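Local coordinates for Non-structural protein 5 (PDB 2WA2) that probably methylates the cap of viral RNA at the guanine N7 and ribose 2'-O positions, taking the methyl groups from S-adenosylmethionine, at residues I20-R23 with K24-L28; E32-A35 with Y36-R39. The protein carries 4 engineered substitutions. One frame throughout, in Å; residues are numbered along the deposited sequence.

How the interactions relate
Interactions 1 and 2 are local contacts within two successive helices, 14-27 and 30-38, and lie in series along the chain with centres about 12 Å apart. Interaction 1 is partly buried: Trp-21, Lys-22 and Leu-25 are covered, while its other touching residues are exposed. Interaction 2 is a surface contact in which Tyr-36 alone is buried. The first joins regular i to i+4 backbone bonds to apolar packing and a lysine with several polar partners; in the second, three consecutive arginines turn back along the helix toward residues 32-35. They meet where Leu-25 CD1 packs 3.6 Å from Tyr-36 CE2 and where Trp-21 NE1 probably makes a weak hydrogen bond to Tyr-36 OH.

Interaction 1 of 2, residues I20-R23 with K24-L28; sequences IWKR and KLNQL
The last turns of helix 14-27 carry this contact, in which Leu-25 CD2 packs 3.7 Å from Trp-21 CZ2. The two side chains run side by side in the same direction, and Leu-25 CB lies over one face of the indole. Both have CG opposite the backbone N (chi1 166° in Trp-21, -175° in Leu-25), which brings them together on the buried flank, where Leu-250 and Leu-251 of helix 239-254 touch the tryptophan and His-227 meets its ring edge-to-face. The helix is one of the N-terminal helices preceding the seven-stranded sheet of the FtsJ-like methyltransferase fold. Consecutive i to i+4 alpha-helical bonds hold its backbone: Lys-24 N to Ile-20 O at 2.8 Å, Leu-25 N to Trp-21 O at 2.7 Å and Asn-26 N to Lys-22 O at 3.0 Å. The next, Gln-27 N to Arg-23 O, is weak, with an N-H...O angle of 126°. The Ile-20 CG2 methyl lies 3.6 Å from Lys-24 CD. Lys-22 bends in mid-chain, and its NZ gives a 2.8 Å bond to a water that also donates weakly to Asn-26 OD1. That ammonium is further gripped by Glu-166 in a salt bridge and by Asn-160 O, while Asn-26 ND2 bonds Pro-161 O.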
ATOM      1  N   ILE A  20      13.864  10.662  11.917  1.00 13.45           N
ATOM      2  CA  ILE A  20      13.556  11.868  12.704  1.00 12.31           C
ATOM      3  C   ILE A  20      12.041  12.058  12.826  1.00 11.85           C
ATOM      4  O   ILE A  20      11.506  12.219  13.943  1.00 11.18           O
ATOM      5  CB  ILE A  20      14.213  13.130  12.106  1.00 11.80           C
ATOM      6  CG1 ILE A  20      15.742  13.042  12.233  1.00 12.53           C
ATOM      7  CG2 ILE A  20      13.659  14.410  12.795  1.00 11.85           C
ATOM      8  CD1 ILE A  20      16.483  14.158  11.382  1.00 12.72           C
ATOM      9  N   TRP A  21      11.350  11.978  11.677  1.00 10.72           N
ATOM     10  CA  TRP A  21       9.888  12.051  11.629  1.00  9.48           C
ATOM     11  C   TRP A  21       9.285  11.024  12.576  1.00 10.30           C
ATOM     12  O   TRP A  21       8.424  11.375  13.397  1.00  8.72           O
ATOM     13  CB  TRP A  21       9.346  11.872  10.195  1.00 10.39           C
ATOM     14  CG  TRP A  21       7.842  11.600  10.182  1.00  9.73           C
ATOM     15  CD1 TRP A  21       6.850  12.522  10.230  1.00 10.77           C
ATOM     16  CD2 TRP A  21       7.201  10.305  10.138  1.00 11.00           C
ATOM     17  NE1 TRP A  21       5.606  11.877  10.215  1.00 10.95           N
ATOM     18  CE2 TRP A  21       5.804  10.526  10.185  1.00 10.68           C
ATOM     19  CE3 TRP A  21       7.676   8.974  10.089  1.00 10.60           C
ATOM     20  CZ2 TRP A  21       4.868   9.467  10.158  1.00 12.12           C
ATOM     21  CZ3 TRP A  21       6.741   7.923  10.082  1.00 10.76           C
ATOM     22  CH2 TRP A  21       5.353   8.182  10.105  1.00 11.69           C
ATOM     23  N   LYS A  22       9.775   9.784  12.522  1.00  9.99           N
ATOM     24  CA  LYS A  22       9.202   8.733  13.378  1.00 11.29           C
ATOM     25  C   LYS A  22       9.363   9.032  14.885  1.00 11.70           C
ATOM     26  O   LYS A  22       8.434   8.837  15.683  1.00 11.13           O
ATOM     27  CB  LYS A  22       9.831   7.387  13.063  1.00 10.77           C
ATOM     28  CG  LYS A  22       9.142   6.209  13.753  1.00 10.90           C
ATOM     29  CD  LYS A  22       7.839   5.886  13.027  1.00 15.64           C
ATOM     30  CE  LYS A  22       7.185   4.712  13.598  1.00 16.90           C
ATOM     31  NZ  LYS A  22       5.901   4.420  12.881  1.00 12.98           N
ATOM     32  N   ARG A  23      10.562   9.441  15.265  1.00 12.88           N
ATOM     33  CA  ARG A  23      10.874   9.689  16.682  1.00 14.72           C
ATOM     34  C   ARG A  23      10.078  10.898  17.161  1.00 13.69           C
ATOM     35  O   ARG A  23       9.496  10.886  18.250  1.00 14.17           O
ATOM     36  CB  ARG A  23      12.373   9.877  16.866  1.00 13.99           C
ATOM     37  CG  ARG A  23      13.116   8.528  16.881  1.00 16.15           C
ATOM     38  CD  ARG A  23      14.605   8.658  17.271  1.00 19.51           C
ATOM     39  NE  ARG A  23      15.121   7.315  17.550  1.00 32.42           N
ATOM     40  CZ  ARG A  23      16.408   6.947  17.580  1.00 36.63           C
ATOM     41  NH1 ARG A  23      17.395   7.815  17.324  1.00 37.31           N
ATOM     42  NH2 ARG A  23      16.706   5.676  17.856  1.00 37.74           N
ATOM     43  N   LYS A  24       9.978  11.907  16.302  1.00 13.59           N
ATOM     44  CA  LYS A  24       9.144  13.080  16.616  1.00 12.36           C
ATOM     45  C   LYS A  24       7.659  12.723  16.703  1.00 11.96           C
ATOM     46  O   LYS A  24       6.961  13.154  17.612  1.00 11.66           O
ATOM     47  CB  LYS A  24       9.378  14.207  15.590  1.00 12.61           C
ATOM     48  CG  LYS A  24      10.760  14.866  15.732  1.00 11.69           C
ATOM     49  CD  LYS A  24      11.017  15.993  14.722  1.00 13.80           C
ATOM     50  CE  LYS A  24      10.148  17.186  14.951  1.00 16.86           C
ATOM     51  NZ  LYS A  24      10.760  18.090  15.911  1.00 17.84           N
ATOM     52  N   LEU A  25       7.189  11.905  15.776  1.00 11.01           N
ATOM     53  CA  LEU A  25       5.813  11.444  15.814  1.00 10.46           C
ATOM     54  C   LEU A  25       5.515  10.782  17.149  1.00 11.62           C
ATOM     55  O   LEU A  25       4.469  11.081  17.756  1.00 11.51           O
ATOM     56  CB  LEU A  25       5.518  10.465  14.662  1.00 10.17           C
ATOM     57  CG  LEU A  25       4.060  10.007  14.525  1.00  9.69           C
ATOM     58  CD1 LEU A  25       3.087  11.097  14.067  1.00 13.29           C
ATOM     59  CD2 LEU A  25       4.006   8.725  13.647  1.00  9.85           C
ATOM     60  N   ASN A  26       6.401   9.867  17.573  1.00 10.80           N
ATOM     61  CA  ASN A  26       6.221   9.106  18.805  1.00 12.64           C
ATOM     62  C   ASN A  26       6.285   9.958  20.076  1.00 12.77           C
ATOM     63  O   ASN A  26       5.866   9.494  21.160  1.00 14.14           O
ATOM     64  CB  ASN A  26       7.252   7.986  18.902  1.00 11.83           C
ATOM     65  CG  ASN A  26       6.993   6.844  17.926  1.00 14.54           C
ATOM     66  OD1 ASN A  26       5.908   6.709  17.348  1.00 16.57           O
ATOM     67  ND2 ASN A  26       8.028   6.031  17.711  1.00 14.97           N
ATOM     68  N   GLN A  27       6.823  11.171  19.964  1.00 12.03           N
ATOM     69  CA  GLN A  27       6.861  12.116  21.091  1.00 13.50           C
ATOM     70  C   GLN A  27       5.556  12.891  21.270  1.00 12.62           C
ATOM     71  O   GLN A  27       5.361  13.537  22.299  1.00 12.47           O
ATOM     72  CB  GLN A  27       8.071  13.065  20.972  1.00 13.06           C
ATOM     73  CG  GLN A  27       9.405  12.363  21.273  1.00 16.02           C
ATOM     74  CD  GLN A  27      10.616  13.312  21.206  1.00 16.06           C
ATOM     75  OE1 GLN A  27      10.555  14.382  20.599  1.00 21.06           O
ATOM     76  NE2 GLN A  27      11.713  12.903  21.829  1.00 21.74           N
ATOM     77  N   LEU A  28       4.657  12.839  20.284  1.00 13.28           N
ATOM     78  CA  LEU A  28       3.383  13.550  20.397  1.00 12.97           C
ATOM     79  C   LEU A  28       2.414  12.888  21.377  1.00 12.77           C
ATOM     80  O   LEU A  28       2.194  11.672  21.312  1.00 13.81           O
ATOM     81  CB  LEU A  28       2.698  13.688  19.040  1.00 12.80           C
ATOM     82  CG  LEU A  28       3.478  14.352  17.882  1.00 11.51           C
ATOM     83  CD1 LEU A  28       2.675  14.273  16.581  1.00 11.64           C
ATOM     84  CD2 LEU A  28       3.870  15.757  18.214  1.00 11.76           C
TER
HETATM   85  O   HOH W   1       4.197   5.064  15.023  1.00 24.60           O

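Interaction 2 of 2, residues E32-A35 with Y36-R39; sequences EFMA and YRRR
Glu-32 O is gripped twice: Tyr-36 N donates to it at 2.7 Å, and a water donates at 3.0 Å while accepting from Arg-39 NH2. The water thus links Arg-39, just past helix 30-38, to a carbonyl nearly two turns back. Arg-39 bends at chi3 (-72°), which turns its guanidinium so that Tyr-36 CA lies 3.9 Å from its plane, over the centre of one face; its NH1 bonds Arg-253 O of helix 239-254. Arg-37 N to Phe-33 O, at 3.0 Å, is a second i to i+4 alpha-helical bond in this helix, which follows helix 14-27 in the chain. Arg-37 returns along the surface beside Met-34, the two side chains pointing the same way, and Met-34 CE sits over one guanidinium face, offset toward the rim. Phe-33, four residues back, brings CE2 to 3.7 Å from Arg-37 CD, and ring and guanidinium planes are 22° apart, although the side chains cross at a slant. Arg-38, with CG wedged between N and the carbonyl carbon (chi1 52°), folds its guanidinium back so that Ala-35 CA lies over one face. Tyr-36 turns to the interior, where its OH bonds Leu-250 O. Met-34 and Phe-33 thus pack against Arg-37, and Arg-38 lies over the Ala-35 backbone, with no side-chain hydrogen bond to residues 32-35 for either, whereas Arg-39 is held by hydrogen bonds; the nearness of Arg-223 to Arg-37 NH2 would probably add to the local positive potential.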
ATOM      1  N   GLU A  32      -1.920  16.228  20.569  1.00 16.92           N
ATOM      2  CA  GLU A  32      -0.999  16.627  19.495  1.00 16.10           C
ATOM      3  C   GLU A  32      -1.029  15.684  18.288  1.00 15.76           C
ATOM      4  O   GLU A  32      -1.104  16.141  17.144  1.00 15.45           O
ATOM      5  CB  GLU A  32       0.412  16.703  20.039  1.00 15.63           C
ATOM      6  CG  GLU A  32       0.520  17.754  21.119  1.00 17.22           C
ATOM      7  CD  GLU A  32       1.842  17.717  21.860  1.00 19.61           C
ATOM      8  OE1 GLU A  32       2.459  16.637  22.020  1.00 17.07           O
ATOM      9  OE2 GLU A  32       2.283  18.803  22.282  1.00 24.23           O
ATOM     10  N   PHE A  33      -1.023  14.379  18.570  1.00 15.01           N
ATOM     11  CA  PHE A  33      -1.091  13.335  17.546  1.00 15.36           C
ATOM     12  C   PHE A  33      -2.359  13.474  16.721  1.00 15.88           C
ATOM     13  O   PHE A  33      -2.315  13.433  15.492  1.00 15.56           O
ATOM     14  CB  PHE A  33      -1.014  11.945  18.199  1.00 16.08           C
ATOM     15  CG  PHE A  33      -1.122  10.795  17.212  1.00 15.50           C
ATOM     16  CD1 PHE A  33       0.017  10.284  16.601  1.00 16.33           C
ATOM     17  CD2 PHE A  33      -2.365  10.251  16.895  1.00 15.90           C
ATOM     18  CE1 PHE A  33      -0.069   9.215  15.680  1.00 18.97           C
ATOM     19  CE2 PHE A  33      -2.473   9.199  15.985  1.00 17.01           C
ATOM     20  CZ  PHE A  33      -1.325   8.676  15.377  1.00 16.74           C
ATOM     21  N   MET A  34      -3.497  13.645  17.395  1.00 17.51           N
ATOM     22  CA  MET A  34      -4.780  13.735  16.680  1.00 18.48           C
ATOM     23  C   MET A  34      -4.859  14.976  15.779  1.00 17.94           C
ATOM     24  O   MET A  34      -5.332  14.888  14.645  1.00 19.57           O
ATOM     25  CB  MET A  34      -5.980  13.611  17.647  1.00 19.57           C
ATOM     26  CG  MET A  34      -6.157  12.183  18.255  1.00 22.91           C
ATOM     27  SD  MET A  34      -6.503  10.945  16.969  1.00 33.23           S
ATOM     28  CE  MET A  34      -5.696   9.447  17.504  1.00 28.41           C
ATOM     29  N   ALA A  35      -4.390  16.119  16.277  1.00 17.54           N
ATOM     30  CA  ALA A  35      -4.303  17.356  15.496  1.00 17.63           C
ATOM     31  C   ALA A  35      -3.288  17.203  14.354  1.00 16.86           C
ATOM     32  O   ALA A  35      -3.544  17.616  13.234  1.00 17.99           O
ATOM     33  CB  ALA A  35      -3.890  18.517  16.391  1.00 17.87           C
ATOM     34  N   TYR A  36      -2.124  16.620  14.646  1.00 16.29           N
ATOM     35  CA  TYR A  36      -1.073  16.522  13.631  1.00 15.37           C
ATOM     36  C   TYR A  36      -1.502  15.664  12.427  1.00 16.20           C
ATOM     37  O   TYR A  36      -1.248  16.004  11.253  1.00 15.69           O
ATOM     38  CB  TYR A  36       0.228  15.946  14.224  1.00 13.77           C
ATOM     39  CG  TYR A  36       1.241  15.580  13.142  1.00 13.96           C
ATOM     40  CD1 TYR A  36       1.776  16.553  12.331  1.00 12.27           C
ATOM     41  CD2 TYR A  36       1.657  14.261  12.955  1.00 13.53           C
ATOM     42  CE1 TYR A  36       2.687  16.236  11.339  1.00 13.07           C
ATOM     43  CE2 TYR A  36       2.581  13.925  11.976  1.00 12.12           C
ATOM     44  CZ  TYR A  36       3.088  14.925  11.168  1.00 11.52           C
ATOM     45  OH  TYR A  36       3.998  14.675  10.193  1.00 10.89           O
ATOM     46  N   ARG A  37      -2.149  14.547  12.728  1.00 16.66           N
ATOM     47  CA  ARG A  37      -2.354  13.524  11.724  1.00 18.59           C
ATOM     48  C   ARG A  37      -3.259  13.947  10.574  1.00 19.27           C
ATOM     49  O   ARG A  37      -3.104  13.424   9.491  1.00 19.26           O
ATOM     50  CB  ARG A  37      -2.837  12.223  12.360  1.00 18.78           C
ATOM     51  CG  ARG A  37      -4.314  12.209  12.635  1.00 21.04           C
ATOM     52  CD  ARG A  37      -4.613  11.280  13.739  1.00 27.60           C
ATOM     53  NE  ARG A  37      -5.020   9.967  13.291  1.00 33.06           N
ATOM     54  CZ  ARG A  37      -6.236   9.466  13.489  1.00 36.26           C
ATOM     55  NH1 ARG A  37      -7.181  10.189  14.097  1.00 38.15           N
ATOM     56  NH2 ARG A  37      -6.517   8.246  13.072  1.00 36.16           N
ATOM     57  N   ARG A  38      -4.201  14.862  10.835  1.00 20.29           N
ATOM     58  CA  ARG A  38      -5.137  15.393   9.826  1.00 22.21           C
ATOM     59  C   ARG A  38      -4.728  16.725   9.191  1.00 22.53           C
ATOM     60  O   ARG A  38      -5.412  17.197   8.287  1.00 22.89           O
ATOM     61  CB  ARG A  38      -6.539  15.580  10.445  1.00 22.46           C
ATOM     62  CG  ARG A  38      -6.505  16.385  11.744  1.00 26.68           C
ATOM     63  CD  ARG A  38      -7.720  17.285  11.990  1.00 32.76           C
ATOM     64  NE  ARG A  38      -7.309  18.398  12.863  1.00 38.89           N
ATOM     65  CZ  ARG A  38      -7.643  18.531  14.153  1.00 41.95           C
ATOM     66  NH1 ARG A  38      -8.447  17.642  14.739  1.00 43.73           N
ATOM     67  NH2 ARG A  38      -7.189  19.569  14.861  1.00 42.24           N
ATOM     68  N   ARG A  39      -3.644  17.335   9.663  1.00 23.45           N
ATOM     69  CA  ARG A  39      -3.212  18.656   9.191  1.00 24.78           C
ATOM     70  C   ARG A  39      -2.902  18.663   7.691  1.00 24.61           C
ATOM     71  O   ARG A  39      -1.965  18.009   7.236  1.00 23.18           O
ATOM     72  CB  ARG A  39      -2.005  19.136  10.009  1.00 24.98           C
ATOM     73  CG  ARG A  39      -1.804  20.650  10.068  1.00 26.32           C
ATOM     74  CD  ARG A  39      -0.691  21.002  11.082  1.00 27.15           C
ATOM     75  NE  ARG A  39      -1.131  20.803  12.473  1.00 31.17           N
ATOM     76  CZ  ARG A  39      -0.328  20.496  13.497  1.00 32.20           C
ATOM     77  NH1 ARG A  39       0.986  20.341  13.315  1.00 31.96           N
ATOM     78  NH2 ARG A  39      -0.841  20.332  14.720  1.00 31.03           N
TER
HETATM   79  O   HOH W   2       0.161  18.818  16.842  1.00 20.54           O